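Local coordinates for spindle assembly abnormal protein 6 homolog (PDB 5AL7) that forms the central scaffold of the centriole as a homodimer, nine copies of which build the cartwheel that sets ninefold symmetry, at residues S12-M17 / S158-T163; K21-I26 / Y51-D56; M32-N37 / L116-T121. The protein carries 1 engineered substitution. All coordinates share one frame; numbering follows the deposited sequence.

Overall arrangement
All three contacts belong to the N-terminal head domain of SAS-6 or to its junction with the coiled-coil helix. Contact 1 lays the first modelled residues against the N-cap and first turn of helix 161-187 and encloses the other two along the sequence. Contacts 2 and 3 share strand 23-36: its beginning pairs antiparallel with 51-56, its end parallel with 116-121, and their segments alternate along the chain. Their centres lie about 23 Å apart; contact 1 is about 17 Å from contact 2 and about 21 Å from contact 3. Met17 packs on Glu53 and Val55, joining contacts 1 and 2. Through segment 12-17 the sheet is thus connected to the helix leading into the dimerisation coiled coil.

Contact 1 of 3, residues S12-M17 / S158-T163; sequences SYSAKM and SAPLNT
Pro160 and Thr163 receive the irregular N-terminal segment 12-17 through a short row of side-chain contacts. Ser12 CB lies 3.6 Å from Pro160 CB, and two residues on Ser14 CB meets the CG-CD edge of the same ring, 3.5 Å from Pro160 CG. Ser14 CB also borders Thr163 OG1, which places this serine between the N-cap proline and the first helical turn. Beyond it the Lys16 chain crosses Thr163, its CG 3.8 Å from Thr163 CG2. Farther out, Lys16 CE comes within 3.5 Å of Asn162 OD1, the two side chains crossing at about a right angle. The ammonium is directed by its own segment: a bend at the last torsion (chi4 69°) returns Lys16 NZ to Ser14 O at 2.7 Å, in the carbonyl plane, a bond that closes the segment on itself. In the next shell Ser12 OG is hydrogen-bonded to Arg157, and Met17 N to the hydroxyl of Tyr167. Leu161 packs on Leu161 of the second subunit. Ala15 touches Thr78 and Thr163 touches Ile76; the first modelled residues thus lie between strand 70-80 and the start of helix 161-187.

Contact 2 of 3, residues K21-I26 / Y51-D56; sequences KSVVNI and YAERVD
Arg54 and Val24 face each other as an antiparallel hydrogen-bonded pair, and both backbone bonds between them are present: Val24 N to Arg54 O and Arg54 N to Val24 O, each 2.9 Å. Their side chains share one face of the sheet; Val23, Asn25, Glu53 and Val55 occupy the other. The Arg54 chain leaves with CG between the backbone N and the carbonyl carbon (chi1 80°) and then runs extended to NE, a course that carries it along the methyl branch of Ile26. Arg54 CB begins the contact at 3.9 Å from Ile26 CG2. Next, Arg54 CG passes the same methyl at 3.7 Å, and CD remains beside it. At the end of the chain Arg54 NH1 is 3.5 Å from Ile26 CG2, while Val24 CG1 lies over one face of the guanidinium, offset toward its rim. Two aliphatic neighbours thus border the charged group.

Ile26 also turns CG1 and CD1 onto Ala52 CB, and its amide N bonds to Ala52 O at 2.9 Å. On the opposite face Val23 CG1 packs against the carboxylate end of Glu53, whose OE2 forms a salt bridge with Arg64 of the adjoining strand. At the other end Asp56 N donates to Ser22 O at 3.0 Å. Ser22 OG reaches Asp56 OD1 from above the carboxylate plane, 42° out of it, at 2.7 Å, so one aspartate joins Ser22 through backbone and side chain alike. Ile26 and Ala52 also touch helix 97-113, through Ile101, Val105 and Leu108. With strand directions 141° apart, the pairing is that of a twisted antiparallel beta hairpin, the first hairpin of the SAS-6 head domain, whose family is grouped with the XRCC4 N-terminal domains.

Contact 3 of 3, residues M32-N37 / L116-T121; sequences MLVNFN and LELHLT
Leu118 takes Met32 and Val34 on a single methyl group at the apolar centre of this parallel strand pair, which joins strands 23-36 and 117-122, the two ends of the order across the head-domain sheet, and so closes it on itself. Met32 arrives at about a right angle and sets CE 3.5 Å from Leu118 CD2; the bend at its thioether (chi3 58°) is what turns the methyl toward Leu118. Val34 instead lies alongside Leu118, with CG2 3.7 Å from the same CD2. Further along this face Phe36 and Leu120 also run side by side, Phe36 CE2 meeting Leu120 CD2 at 3.7 Å. Leu65 of strand 60-67 packs on Val34 and Leu118, while Arg46 makes a cation-pi contact with Phe36.

Beneath these side chains Asn35 contributes both of its backbone groups, the pattern of a parallel bridge, in which one residue bonds to the two neighbours of its partner, His119: Asn35 N bonds to Leu118 O at 2.9 Å, and Asn35 O receives Leu120 N at 2.8 Å. Asn37 N continues the series to Leu120 O, although it approaches from above the carbonyl plane. The side-chain amide of Asn37 turns to Thr122, and Thr121 OG1 is bonded to Gln139.

On the reverse face the polar edge begins with Asn35 stacked on the His119 ring. Their amide and ring planes are 15° apart, and Asn35 CB makes a CH-pi contact over the imidazole, 3.7 Å from the ring centroid. The histidine is held from its own strand as well: His119 NE2 donates to Glu117 OE1 at 3.2 Å, with the oxygen 28° out of the imidazole plane.

Contact 1 of 3, residues S12-M17 / S158-T163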
# COMPACT_ATOMS: atom_id res chain seq x y z
N SER A 12 -16.20 -13.54 7.57
CA SER A 12 -15.80 -14.57 8.53
C SER A 12 -14.89 -13.97 9.60
O SER A 12 -14.49 -12.81 9.51
CB SER A 12 -15.10 -15.74 7.81
OG SER A 12 -14.86 -16.82 8.70
N TYR A 13 -14.56 -14.78 10.60
CA TYR A 13 -13.77 -14.31 11.73
C TYR A 13 -12.35 -14.86 11.68
O TYR A 13 -12.14 -16.03 11.37
CB TYR A 13 -14.45 -14.72 13.04
CG TYR A 13 -13.55 -14.69 14.26
CD1 TYR A 13 -13.28 -13.50 14.93
CD2 TYR A 13 -12.97 -15.85 14.76
CE1 TYR A 13 -12.47 -13.46 16.04
CE2 TYR A 13 -12.15 -15.83 15.87
CZ TYR A 13 -11.90 -14.63 16.51
OH TYR A 13 -11.09 -14.59 17.62
N SER A 14 -11.39 -14.01 12.01
CA SER A 14 -10.00 -14.44 12.14
C SER A 14 -9.22 -13.48 12.98
O SER A 14 -9.43 -12.27 12.93
CB SER A 14 -9.30 -14.57 10.79
OG SER A 14 -7.97 -15.06 10.95
N ALA A 15 -8.29 -14.04 13.73
CA ALA A 15 -7.46 -13.28 14.64
C ALA A 15 -6.60 -12.29 13.87
O ALA A 15 -5.91 -12.65 12.91
CB ALA A 15 -6.59 -14.22 15.47
N LYS A 16 -6.69 -11.04 14.30
CA LYS A 16 -5.87 -9.96 13.77
C LYS A 16 -4.87 -9.57 14.83
O LYS A 16 -5.24 -9.44 16.00
CB LYS A 16 -6.73 -8.76 13.39
CG LYS A 16 -7.76 -9.05 12.34
CD LYS A 16 -8.95 -8.14 12.51
CE LYS A 16 -10.14 -8.70 11.74
NZ LYS A 16 -10.66 -9.96 12.36
N MET A 17 -3.62 -9.42 14.45
CA MET A 17 -2.58 -9.00 15.38
C MET A 17 -2.59 -7.48 15.51
O MET A 17 -1.64 -6.80 15.14
CB MET A 17 -1.21 -9.51 14.92
CG MET A 17 -1.13 -11.04 14.87
SD MET A 17 -1.27 -11.86 16.48
CE MET A 17 0.37 -11.56 17.13
N SER A 158 -7.30 -20.37 5.70
CA SER A 158 -7.36 -19.42 4.59
C SER A 158 -7.99 -18.12 5.09
O SER A 158 -9.16 -18.10 5.47
CB SER A 158 -8.15 -19.99 3.43
OG SER A 158 -7.89 -19.21 2.29
N ALA A 159 -7.20 -17.05 5.14
CA ALA A 159 -7.63 -15.79 5.74
C ALA A 159 -8.89 -15.21 5.09
O ALA A 159 -8.98 -15.08 3.86
CB ALA A 159 -6.51 -14.78 5.69
N PRO A 160 -9.88 -14.86 5.92
CA PRO A 160 -11.12 -14.23 5.46
C PRO A 160 -10.90 -12.77 5.05
O PRO A 160 -9.96 -12.12 5.53
CB PRO A 160 -12.03 -14.33 6.68
CG PRO A 160 -11.11 -14.36 7.83
CD PRO A 160 -9.87 -15.08 7.38
N LEU A 161 -11.77 -12.27 4.18
CA LEU A 161 -11.59 -10.96 3.56
C LEU A 161 -11.34 -9.83 4.53
O LEU A 161 -10.46 -9.01 4.29
CB LEU A 161 -12.81 -10.62 2.70
CG LEU A 161 -12.54 -10.87 1.23
CD1 LEU A 161 -12.32 -12.37 0.98
CD2 LEU A 161 -13.69 -10.33 0.39
N ASN A 162 -12.07 -9.80 5.63
CA ASN A 162 -11.88 -8.70 6.56
C ASN A 162 -10.44 -8.61 7.05
O ASN A 162 -9.82 -7.54 7.00
CB ASN A 162 -12.82 -8.83 7.75
CG ASN A 162 -12.97 -7.52 8.49
OD1 ASN A 162 -12.54 -7.38 9.64
ND2 ASN A 162 -13.55 -6.52 7.82
N THR A 163 -9.90 -9.76 7.44
CA THR A 163 -8.55 -9.84 7.98
C THR A 163 -7.50 -9.48 6.93
O THR A 163 -6.56 -8.72 7.19
CB THR A 163 -8.25 -11.25 8.49
OG1 THR A 163 -9.36 -11.72 9.27
CG2 THR A 163 -6.96 -11.25 9.31

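Contact 2 of 3, residues K21-I26 / Y51-D56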
# COMPACT_ATOMS: atom_id res chain seq x y z
N LYS A 21 2.01 -1.61 19.96
CA LYS A 21 3.40 -1.74 20.35
C LYS A 21 3.71 -3.10 20.98
O LYS A 21 4.88 -3.45 21.14
CB LYS A 21 3.77 -0.62 21.31
CG LYS A 21 3.88 0.77 20.70
CD LYS A 21 4.11 1.78 21.83
CE LYS A 21 4.14 3.23 21.36
NZ LYS A 21 5.39 3.55 20.60
N SER A 22 2.68 -3.86 21.35
CA SER A 22 2.87 -5.20 21.91
C SER A 22 3.17 -6.26 20.85
O SER A 22 3.51 -7.39 21.18
CB SER A 22 1.64 -5.63 22.71
OG SER A 22 1.65 -5.04 24.00
N VAL A 23 3.02 -5.90 19.58
CA VAL A 23 3.37 -6.79 18.49
C VAL A 23 4.88 -6.85 18.28
O VAL A 23 5.54 -5.83 18.02
CB VAL A 23 2.70 -6.38 17.17
CG1 VAL A 23 3.10 -7.33 16.05
CG2 VAL A 23 1.19 -6.32 17.34
N VAL A 24 5.43 -8.05 18.43
CA VAL A 24 6.86 -8.28 18.32
C VAL A 24 7.17 -9.14 17.08
O VAL A 24 6.60 -10.22 16.93
CB VAL A 24 7.42 -8.99 19.58
CG1 VAL A 24 8.93 -9.06 19.52
CG2 VAL A 24 6.99 -8.26 20.82
N ASN A 25 8.04 -8.66 16.21
CA ASN A 25 8.46 -9.45 15.05
C ASN A 25 9.47 -10.51 15.46
O ASN A 25 10.63 -10.20 15.70
CB ASN A 25 9.06 -8.55 13.97
CG ASN A 25 8.08 -8.22 12.89
OD1 ASN A 25 7.83 -9.02 11.99
ND2 ASN A 25 7.48 -7.04 12.97
N ILE A 26 9.02 -11.77 15.56
CA ILE A 26 9.90 -12.83 16.05
C ILE A 26 10.97 -13.17 15.02
O ILE A 26 11.99 -13.78 15.35
CB ILE A 26 9.11 -14.09 16.46
CG1 ILE A 26 8.34 -14.68 15.29
CG2 ILE A 26 8.13 -13.79 17.57
CD1 ILE A 26 8.04 -16.17 15.46
N TYR A 51 5.62 -13.67 7.38
CA TYR A 51 5.53 -12.72 8.47
C TYR A 51 5.34 -13.46 9.78
O TYR A 51 4.31 -14.10 9.99
CB TYR A 51 4.33 -11.78 8.29
CG TYR A 51 4.29 -11.02 7.00
CD1 TYR A 51 3.68 -11.55 5.87
CD2 TYR A 51 4.85 -9.76 6.91
CE1 TYR A 51 3.63 -10.83 4.68
CE2 TYR A 51 4.81 -9.04 5.73
CZ TYR A 51 4.20 -9.58 4.63
OH TYR A 51 4.17 -8.85 3.46
N ALA A 52 6.29 -13.36 10.70
CA ALA A 52 6.16 -14.09 11.96
C ALA A 52 6.14 -13.14 13.15
O ALA A 52 7.13 -12.46 13.43
CB ALA A 52 7.30 -15.11 12.10
N GLU A 53 5.01 -13.08 13.87
CA GLU A 53 4.98 -12.15 15.01
C GLU A 53 4.19 -12.67 16.22
O GLU A 53 3.23 -13.44 16.06
CB GLU A 53 4.43 -10.79 14.56
CG GLU A 53 3.06 -10.82 13.88
CD GLU A 53 2.75 -9.56 13.07
OE1 GLU A 53 3.68 -8.94 12.50
OE2 GLU A 53 1.56 -9.18 12.99
N ARG A 54 4.58 -12.23 17.41
CA ARG A 54 3.90 -12.64 18.65
C ARG A 54 3.47 -11.43 19.51
O ARG A 54 3.86 -10.29 19.26
CB ARG A 54 4.78 -13.57 19.48
CG ARG A 54 5.84 -12.83 20.27
CD ARG A 54 6.58 -13.71 21.27
NE ARG A 54 7.45 -12.89 22.11
CZ ARG A 54 8.76 -12.71 21.89
NH1 ARG A 54 9.35 -13.32 20.87
NH2 ARG A 54 9.46 -11.93 22.70
N VAL A 55 2.67 -11.69 20.54
CA VAL A 55 2.26 -10.65 21.47
C VAL A 55 3.13 -10.71 22.74
O VAL A 55 3.43 -11.80 23.23
CB VAL A 55 0.76 -10.79 21.84
CG1 VAL A 55 0.30 -9.58 22.59
CG2 VAL A 55 -0.08 -10.94 20.59
N ASP A 56 3.55 -9.56 23.24
CA ASP A 56 4.48 -9.54 24.36
C ASP A 56 3.84 -9.88 25.72
O ASP A 56 4.48 -10.51 26.59
CB ASP A 56 5.19 -8.18 24.42
CG ASP A 56 4.33 -7.07 25.01
OD1 ASP A 56 3.09 -7.15 24.96
OD2 ASP A 56 4.91 -6.09 25.52

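Contact 3 of 3, residues M32-N37 / L116-T121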
# COMPACT_ATOMS: atom_id res chain seq x y z
N MET A 32 10.22 -16.63 0.77
CA MET A 32 10.45 -18.06 0.97
C MET A 32 9.78 -18.87 -0.12
O MET A 32 8.65 -18.58 -0.48
CB MET A 32 9.89 -18.48 2.31
CG MET A 32 10.80 -18.27 3.49
SD MET A 32 10.03 -19.06 4.90
CE MET A 32 9.90 -20.72 4.25
N LEU A 33 10.45 -19.89 -0.63
CA LEU A 33 9.83 -20.78 -1.62
C LEU A 33 9.06 -21.84 -0.83
O LEU A 33 9.63 -22.54 -0.00
CB LEU A 33 10.88 -21.39 -2.55
CG LEU A 33 10.39 -22.14 -3.80
CD1 LEU A 33 9.62 -21.19 -4.70
CD2 LEU A 33 11.54 -22.72 -4.57
N VAL A 34 7.75 -21.89 -1.03
CA VAL A 34 6.86 -22.75 -0.26
C VAL A 34 6.22 -23.81 -1.16
O VAL A 34 5.88 -23.55 -2.32
CB VAL A 34 5.76 -21.91 0.44
CG1 VAL A 34 4.74 -22.77 1.15
CG2 VAL A 34 6.40 -20.92 1.40
N ASN A 35 6.08 -25.01 -0.62
CA ASN A 35 5.41 -26.08 -1.32
C ASN A 35 3.92 -26.09 -1.08
O ASN A 35 3.48 -26.13 0.05
CB ASN A 35 6.01 -27.43 -0.89
CG ASN A 35 7.32 -27.71 -1.56
OD1 ASN A 35 7.36 -28.23 -2.67
ND2 ASN A 35 8.42 -27.33 -0.91
N PHE A 36 3.15 -26.17 -2.15
CA PHE A 36 1.69 -26.21 -2.08
C PHE A 36 1.19 -27.62 -2.38
O PHE A 36 1.23 -28.09 -3.52
CB PHE A 36 1.09 -25.18 -3.03
CG PHE A 36 1.05 -23.78 -2.45
CD1 PHE A 36 2.22 -23.08 -2.20
CD2 PHE A 36 -0.15 -23.17 -2.16
CE1 PHE A 36 2.19 -21.80 -1.66
CE2 PHE A 36 -0.19 -21.88 -1.63
CZ PHE A 36 0.98 -21.20 -1.38
N ASN A 37 0.82 -28.29 -1.29
CA ASN A 37 0.15 -29.60 -1.19
C ASN A 37 0.96 -30.89 -1.42
O ASN A 37 2.08 -30.87 -1.92
CB ASN A 37 -1.07 -29.62 -2.07
CG ASN A 37 -2.31 -29.43 -1.25
OD1 ASN A 37 -2.80 -30.37 -0.63
ND2 ASN A 37 -2.83 -28.21 -1.24
N LEU A 116 15.57 -27.03 5.67
CA LEU A 116 14.21 -27.52 5.78
C LEU A 116 13.35 -27.00 4.64
O LEU A 116 13.76 -26.13 3.86
CB LEU A 116 13.60 -27.11 7.11
CG LEU A 116 14.08 -27.79 8.39
CD1 LEU A 116 13.35 -27.21 9.61
CD2 LEU A 116 13.89 -29.31 8.29
N GLU A 117 12.15 -27.56 4.52
CA GLU A 117 11.20 -27.15 3.52
C GLU A 117 9.88 -26.79 4.17
O GLU A 117 9.39 -27.51 5.03
CB GLU A 117 10.98 -28.25 2.49
CG GLU A 117 12.11 -28.40 1.51
CD GLU A 117 11.67 -29.13 0.26
OE1 GLU A 117 10.59 -29.77 0.31
OE2 GLU A 117 12.40 -29.07 -0.75
N LEU A 118 9.28 -25.67 3.76
CA LEU A 118 7.99 -25.28 4.29
C LEU A 118 6.88 -25.74 3.34
O LEU A 118 6.87 -25.39 2.16
CB LEU A 118 7.93 -23.77 4.47
CG LEU A 118 6.79 -23.23 5.32
CD1 LEU A 118 7.07 -23.46 6.79
CD2 LEU A 118 6.61 -21.76 5.02
N HIS A 119 5.99 -26.57 3.86
CA HIS A 119 4.86 -27.10 3.10
C HIS A 119 3.54 -26.51 3.58
O HIS A 119 3.36 -26.19 4.74
CB HIS A 119 4.78 -28.62 3.20
CG HIS A 119 5.84 -29.34 2.42
ND1 HIS A 119 5.54 -30.13 1.33
CD2 HIS A 119 7.18 -29.42 2.59
CE1 HIS A 119 6.66 -30.66 0.86
NE2 HIS A 119 7.67 -30.24 1.60
N LEU A 120 2.61 -26.39 2.65
CA LEU A 120 1.25 -25.97 2.90
C LEU A 120 0.32 -27.05 2.36
O LEU A 120 0.03 -27.08 1.17
CB LEU A 120 0.99 -24.62 2.27
CG LEU A 120 -0.28 -23.95 2.79
CD1 LEU A 120 -0.12 -23.57 4.22
CD2 LEU A 120 -0.59 -22.72 1.95
N THR A 121 -0.06 -27.98 3.22
CA THR A 121 -0.84 -29.13 2.81
C THR A 121 -2.34 -28.98 3.03
O THR A 121 -2.78 -28.56 4.08
CB THR A 121 -0.37 -30.40 3.55
OG1 THR A 121 1.06 -30.41 3.58
CG2 THR A 121 -0.86 -31.65 2.85